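Local atomic coordinates of iron binding protein FbpA (Mannheimia haemolytica, PDB entry 1Q35), a protein that binds ferric iron in the bacterial periplasm, probably as the solute-binding component of an iron uptake system. Residues V104-K109 and D191-N196; V112-A117 and I217-S222. One frame throughout, in Å; residues are numbered along the deposited sequence. Where two conformers were deposited one is given.

Contact 1: residues V104-K109 and D191-N196; sequences VIYTSK and DYSIGN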
loop_
_atom_site.group_PDB
_atom_site.type_symbol
_atom_site.label_atom_id
_atom_site.label_comp_id
_atom_site.label_asym_id
_atom_site.label_seq_id
_atom_site.Cartn_x
_atom_site.Cartn_y
_atom_site.Cartn_z
ATOM N N VAL A 104 -8.130 -5.101 -1.121
ATOM C CA VAL A 104 -9.449 -5.618 -1.450
ATOM C C VAL A 104 -9.417 -7.110 -1.765
ATOM O O VAL A 104 -8.353 -7.728 -1.788
ATOM C CB VAL A 104 -10.049 -4.829 -2.639
ATOM C CG1 VAL A 104 -10.141 -3.347 -2.290
ATOM C CG2 VAL A 104 -9.240 -5.021 -3.916
ATOM N N ILE A 105 -10.602 -7.672 -1.983
ATOM C CA ILE A 105 -10.746 -9.040 -2.456
ATOM C C ILE A 105 -11.293 -8.991 -3.874
ATOM O O ILE A 105 -12.377 -8.459 -4.113
ATOM C CB ILE A 105 -11.677 -9.867 -1.548
ATOM C CG1 ILE A 105 -11.116 -9.918 -0.125
ATOM C CG2 ILE A 105 -11.849 -11.280 -2.119
ATOM C CD1 ILE A 105 -12.023 -10.575 0.880
ATOM N N TYR A 106 -10.512 -9.508 -4.817
ATOM C CA TYR A 106 -10.964 -9.672 -6.196
ATOM C C TYR A 106 -11.618 -11.033 -6.348
ATOM O O TYR A 106 -11.142 -12.011 -5.782
ATOM C CB TYR A 106 -9.780 -9.539 -7.156
ATOM C CG TYR A 106 -9.181 -8.155 -7.148
ATOM C CD1 TYR A 106 -7.926 -7.902 -6.596
ATOM C CD2 TYR A 106 -9.885 -7.088 -7.669
ATOM C CE1 TYR A 106 -7.397 -6.618 -6.585
ATOM C CE2 TYR A 106 -9.365 -5.800 -7.652
ATOM C CZ TYR A 106 -8.126 -5.570 -7.113
ATOM O OH TYR A 106 -7.652 -4.278 -7.119
ATOM N N THR A 107 -12.714 -11.096 -7.099
ATOM C CA THR A 107 -13.382 -12.371 -7.352
ATOM C C THR A 107 -13.584 -12.596 -8.838
ATOM O O THR A 107 -13.650 -11.659 -9.624
ATOM C CB THR A 107 -14.746 -12.439 -6.657
ATOM O OG1 THR A 107 -15.537 -11.301 -7.030
ATOM C CG2 THR A 107 -14.609 -12.396 -5.135
ATOM N N SER A 108 -13.695 -13.863 -9.211
ATOM C CA SER A 108 -14.006 -14.226 -10.584
ATOM C C SER A 108 -15.395 -13.707 -10.936
ATOM O O SER A 108 -16.358 -14.003 -10.245
ATOM C CB SER A 108 -13.979 -15.742 -10.741
ATOM O OG SER A 108 -14.516 -16.135 -11.992
ATOM N N LYS A 109 -15.497 -12.939 -12.012
ATOM C CA LYS A 109 -16.789 -12.487 -12.510
ATOM C C LYS A 109 -17.723 -13.672 -12.773
ATOM O O LYS A 109 -18.866 -13.668 -12.326
ATOM C CB LYS A 109 -16.595 -11.667 -13.789
ATOM C CG LYS A 109 -17.874 -11.098 -14.383
ATOM C CD LYS A 109 -17.621 -10.395 -15.714
ATOM C CE LYS A 109 -18.920 -9.887 -16.325
ATOM N NZ LYS A 109 -18.763 -9.491 -17.751
ATOM N N ASP A 191 -10.312 -18.174 -7.845
ATOM C CA ASP A 191 -11.585 -17.474 -7.852
ATOM C C ASP A 191 -11.624 -16.257 -6.937
ATOM O O ASP A 191 -12.516 -15.429 -7.077
ATOM C CB ASP A 191 -12.691 -18.433 -7.411
ATOM C CG ASP A 191 -12.932 -19.560 -8.397
ATOM O OD1 ASP A 191 -12.325 -19.568 -9.486
ATOM O OD2 ASP A 191 -13.739 -20.476 -8.140
ATOM N N TYR A 192 -10.699 -16.197 -5.975
ATOM C CA TYR A 192 -10.587 -15.109 -5.002
ATOM C C TYR A 192 -9.124 -14.736 -4.897
ATOM O O TYR A 192 -8.269 -15.617 -4.845
ATOM C CB TYR A 192 -11.046 -15.554 -3.607
ATOM C CG TYR A 192 -12.463 -16.087 -3.543
ATOM C CD1 TYR A 192 -12.756 -17.389 -3.942
ATOM C CD2 TYR A 192 -13.509 -15.300 -3.065
ATOM C CE1 TYR A 192 -14.052 -17.883 -3.896
ATOM C CE2 TYR A 192 -14.809 -15.790 -3.013
ATOM C CZ TYR A 192 -15.071 -17.081 -3.437
ATOM O OH TYR A 192 -16.358 -17.560 -3.397
ATOM N N SER A 193 -8.825 -13.445 -4.873
ATOM C CA SER A 193 -7.477 -13.008 -4.537
ATOM C C SER A 193 -7.519 -11.796 -3.621
ATOM O O SER A 193 -8.554 -11.149 -3.468
ATOM C CB SER A 193 -6.657 -12.690 -5.794
ATOM O OG SER A 193 -7.010 -11.426 -6.337
ATOM N N ILE A 194 -6.392 -11.524 -2.981
ATOM C CA ILE A 194 -6.211 -10.310 -2.192
ATOM C C ILE A 194 -5.246 -9.419 -2.960
ATOM O O ILE A 194 -4.237 -9.893 -3.466
ATOM C CB ILE A 194 -5.658 -10.653 -0.799
ATOM C CG1 ILE A 194 -6.654 -11.518 -0.023
ATOM C CG2 ILE A 194 -5.352 -9.374 -0.036
ATOM C CD1 ILE A 194 -6.113 -12.049 1.294
ATOM N N GLY A 195 -5.553 -8.132 -3.063
ATOM C CA GLY A 195 -4.661 -7.200 -3.727
ATOM C C GLY A 195 -5.077 -5.763 -3.490
ATOM O O GLY A 195 -6.174 -5.514 -3.005
ATOM N N ASN A 196 -4.223 -4.814 -3.847
ATOM C CA ASN A 196 -4.541 -3.410 -3.623
ATOM C C ASN A 196 -5.475 -2.879 -4.714
ATOM O O ASN A 196 -5.394 -3.269 -5.888
ATOM C CB ASN A 196 -3.274 -2.555 -3.538
ATOM C CG ASN A 196 -2.532 -2.728 -2.223
ATOM O OD1 ASN A 196 -3.075 -3.242 -1.247
ATOM N ND2 ASN A 196 -1.282 -2.285 -2.198
#

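Contact 2: residues V112-A117 and I217-S222; sequences VGKLPA and IINFPS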
loop_
_atom_site.group_PDB
_atom_site.type_symbol
_atom_site.label_atom_id
_atom_site.label_comp_id
_atom_site.label_asym_id
_atom_site.label_seq_id
_atom_site.Cartn_x
_atom_site.Cartn_y
_atom_site.Cartn_z
ATOM N N VAL A 112 -17.746 -16.598 -9.305
ATOM C CA VAL A 112 -18.130 -16.128 -7.970
ATOM C C VAL A 112 -19.180 -15.021 -8.029
ATOM O O VAL A 112 -20.193 -15.083 -7.338
ATOM C CB VAL A 112 -16.903 -15.597 -7.167
ATOM C CG1 VAL A 112 -17.325 -15.068 -5.784
ATOM C CG2 VAL A 112 -15.857 -16.672 -7.023
ATOM N N GLY A 113 -18.926 -14.001 -8.839
ATOM C CA GLY A 113 -19.740 -12.806 -8.826
ATOM C C GLY A 113 -19.326 -11.885 -7.686
ATOM O O GLY A 113 -18.234 -11.999 -7.120
ATOM N N LYS A 114 -20.213 -10.960 -7.350
ATOM C CA LYS A 114 -19.961 -9.978 -6.305
ATOM C C LYS A 114 -20.157 -10.614 -4.934
ATOM O O LYS A 114 -21.054 -11.433 -4.742
ATOM C CB LYS A 114 -20.917 -8.800 -6.477
ATOM C CG LYS A 114 -20.517 -7.535 -5.757
ATOM C CD LYS A 114 -21.499 -6.411 -6.064
ATOM C CE LYS A 114 -22.747 -6.506 -5.198
ATOM N NZ LYS A 114 -23.674 -7.609 -5.586
ATOM N N LEU A 115 -19.313 -10.246 -3.978
ATOM C CA LEU A 115 -19.450 -10.741 -2.614
ATOM C C LEU A 115 -20.600 -10.022 -1.924
ATOM O O LEU A 115 -20.831 -8.845 -2.182
ATOM C CB LEU A 115 -18.157 -10.510 -1.835
ATOM C CG LEU A 115 -16.961 -11.250 -2.433
ATOM C CD1 LEU A 115 -15.693 -10.869 -1.707
ATOM C CD2 LEU A 115 -17.179 -12.762 -2.396
ATOM N N PRO A 116 -21.317 -10.714 -1.043
ATOM C CA PRO A 116 -22.433 -10.101 -0.315
ATOM C C PRO A 116 -21.946 -9.156 0.769
ATOM O O PRO A 116 -20.827 -9.309 1.273
ATOM C CB PRO A 116 -23.130 -11.303 0.324
ATOM C CG PRO A 116 -22.033 -12.286 0.539
ATOM C CD PRO A 116 -21.115 -12.116 -0.643
ATOM N N ALA A 117 -22.779 -8.191 1.139
ATOM C CA ALA A 117 -22.506 -7.363 2.302
ATOM C C ALA A 117 -22.264 -8.260 3.512
ATOM O O ALA A 117 -22.956 -9.261 3.711
ATOM C CB ALA A 117 -23.664 -6.413 2.569
ATOM N N ILE A 217 -14.058 -8.980 -10.316
ATOM C CA ILE A 217 -14.859 -7.971 -9.644
ATOM C C ILE A 217 -14.073 -7.488 -8.428
ATOM O O ILE A 217 -13.511 -8.291 -7.683
ATOM C CB ILE A 217 -16.215 -8.564 -9.216
ATOM C CG1 ILE A 217 -17.061 -8.887 -10.457
ATOM C CG2 ILE A 217 -16.962 -7.603 -8.286
ATOM C CD1 ILE A 217 -18.214 -9.817 -10.174
ATOM N N ILE A 218 -14.032 -6.172 -8.243
ATOM C CA ILE A 218 -13.435 -5.586 -7.044
ATOM C C ILE A 218 -14.462 -5.580 -5.905
ATOM O O ILE A 218 -15.608 -5.163 -6.088
ATOM C CB ILE A 218 -12.858 -4.161 -7.332
ATOM C CG1 ILE A 218 -12.128 -3.616 -6.103
ATOM C CG2 ILE A 218 -13.936 -3.171 -7.783
ATOM C CD1 ILE A 218 -11.178 -2.484 -6.401
ATOM N N ASN A 219 -14.053 -6.067 -4.737
ATOM C CA ASN A 219 -14.936 -6.132 -3.574
ATOM C C ASN A 219 -14.255 -5.518 -2.367
ATOM O O ASN A 219 -13.112 -5.845 -2.068
ATOM C CB ASN A 219 -15.311 -7.573 -3.212
ATOM C CG ASN A 219 -15.919 -8.342 -4.363
ATOM O OD1 ASN A 219 -17.139 -8.346 -4.548
ATOM N ND2 ASN A 219 -15.074 -9.025 -5.126
ATOM N N PHE A 220 -14.981 -4.662 -1.655
ATOM C CA PHE A 220 -14.496 -4.035 -0.432
ATOM C C PHE A 220 -15.092 -4.785 0.754
ATOM O O PHE A 220 -16.304 -4.710 0.991
ATOM C CB PHE A 220 -14.927 -2.566 -0.391
ATOM C CG PHE A 220 -14.436 -1.768 -1.553
ATOM C CD1 PHE A 220 -15.317 -1.336 -2.533
ATOM C CD2 PHE A 220 -13.092 -1.444 -1.671
ATOM C CE1 PHE A 220 -14.863 -0.597 -3.611
ATOM C CE2 PHE A 220 -12.633 -0.702 -2.749
ATOM C CZ PHE A 220 -13.516 -0.283 -3.722
ATOM N N PRO A 221 -14.276 -5.541 1.486
ATOM C CA PRO A 221 -14.792 -6.292 2.634
ATOM C C PRO A 221 -15.587 -5.418 3.602
ATOM O O PRO A 221 -15.232 -4.269 3.860
ATOM C CB PRO A 221 -13.521 -6.851 3.268
ATOM C CG PRO A 221 -12.611 -7.021 2.107
ATOM C CD PRO A 221 -12.836 -5.791 1.282
ATOM N N SER A 222 -16.677 -5.975 4.119
ATOM C CA SER A 222 -17.643 -5.220 4.909
ATOM C C SER A 222 -18.070 -5.991 6.157
ATOM O O SER A 222 -19.211 -5.885 6.611
ATOM C CB SER A 222 -18.850 -4.854 4.042
ATOM O OG SER A 222 -19.426 -6.003 3.456
HETATM O O HOH W 1 -18.732 -6.622 -3.444
#

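Contact 1: residues V104-K109 and D191-N196
V104 to S108 and Y192 to N196 run antiparallel as adjacent strands, their axes 4.5 Å apart at closest, with V104–G195 and Y106–S193 as hydrogen-bonded pairs and I105–I194 and T107–Y192 as non-hydrogen-bonded pairs between them. The pairing ends where S108 N donates to D191 O, just before the second strand. On one face of the sheet the Y106 ring leans along its own strand toward V104, whose CG2 sits 3.4 Å above the ring plane near the rim. CG of Y106 lies anti to its carbonyl carbon (chi1 -65°), and the ring reaches over G195, a residue with no side chain, until OH donates to N196 O at 2.8 Å. That donor stands above the carbonyl plane, not on a lone pair. Helix 178-187 covers this side through V182 and I185. On the other face, T107 CG2 approaches Y192 CD2 to 3.7 Å, the two side chains crossing obliquely. Beyond the pair, N196 ND2 bonds to Y198 OH. The antiparallel pair belongs to the mixed sheet of a periplasmic binding protein fold and ends beside Y198, one of the tyrosines that bind ferric iron, which is absent from this apo structure.

Contact 2: residues V112-A117 and I217-S222
N219, the last residue of its strand, reaches across to the irregular chain of V112 to A117, where its amide oxygen OD1 accepts the backbone N-H of L115 at 2.9 Å. The N-H points almost straight at the oxygen (177°), although the nitrogen stands well above the plane of the amide. CG of N219 lies anti to the carbonyl carbon (chi1 -55°), which directs the amide at the loop. L115 crosses it at about a right angle: its CD1 rests 3.6 Å from N219 CB, and its CG is equally near the amide carbon. This is the close-packed part, and L115 also touches T107 and Y192 of the sheet. ND2 of the same amide donates to I105 O and T107 OG1, so bonds at both ends fix the rotation of the group. Next to it, the tip of I217 fits against bare backbone, with CD1 3.4 Å from G113 C.

The outer side is looser. K114 meets N219 through its aliphatic CG, 3.7 Å from OD1, before the chain bends at its last two torsions and leads away to an exposed end. A water donates to N219 OD1 at 2.6 Å and only weakly to L115 O. At the far end S222 OG lies 3.6 Å from CA of the exposed A117, a contact without a hydrogen bond; its polar partner is G118 N. The chemistry implies that the N219 amide, through the one direct hydrogen bond between the segments, ties the loop over the sheet face that carries T107 and Y192, with L115 and I217 packed beside it and a water as second donor to OD1; bonds from G113 O to T107 OG1 and from S222 to G118 and F119 hold the loop further.

How the contacts relate
The two contacts have their centres about 8 Å apart and share one mixed sheet: contact 1 includes the end of strand 96-108, and contact 2 abuts it. Along the chain the order is 104-109, 112-117, 191-196, 217-222, so the contacts interlock. They also touch directly: T107 O lies 2.8 Å from I217 N and T107 OG1 2.8 Å from G113 O, both probably hydrogen bonds. This end of strand 96-108 therefore lies between 192-196 and 216-219, antiparallel to both, while the loop that follows it folds back to the second. Contact 1 is the buried one and runs toward the iron-binding tyrosines; contact 2 lies nearer the surface, away from them.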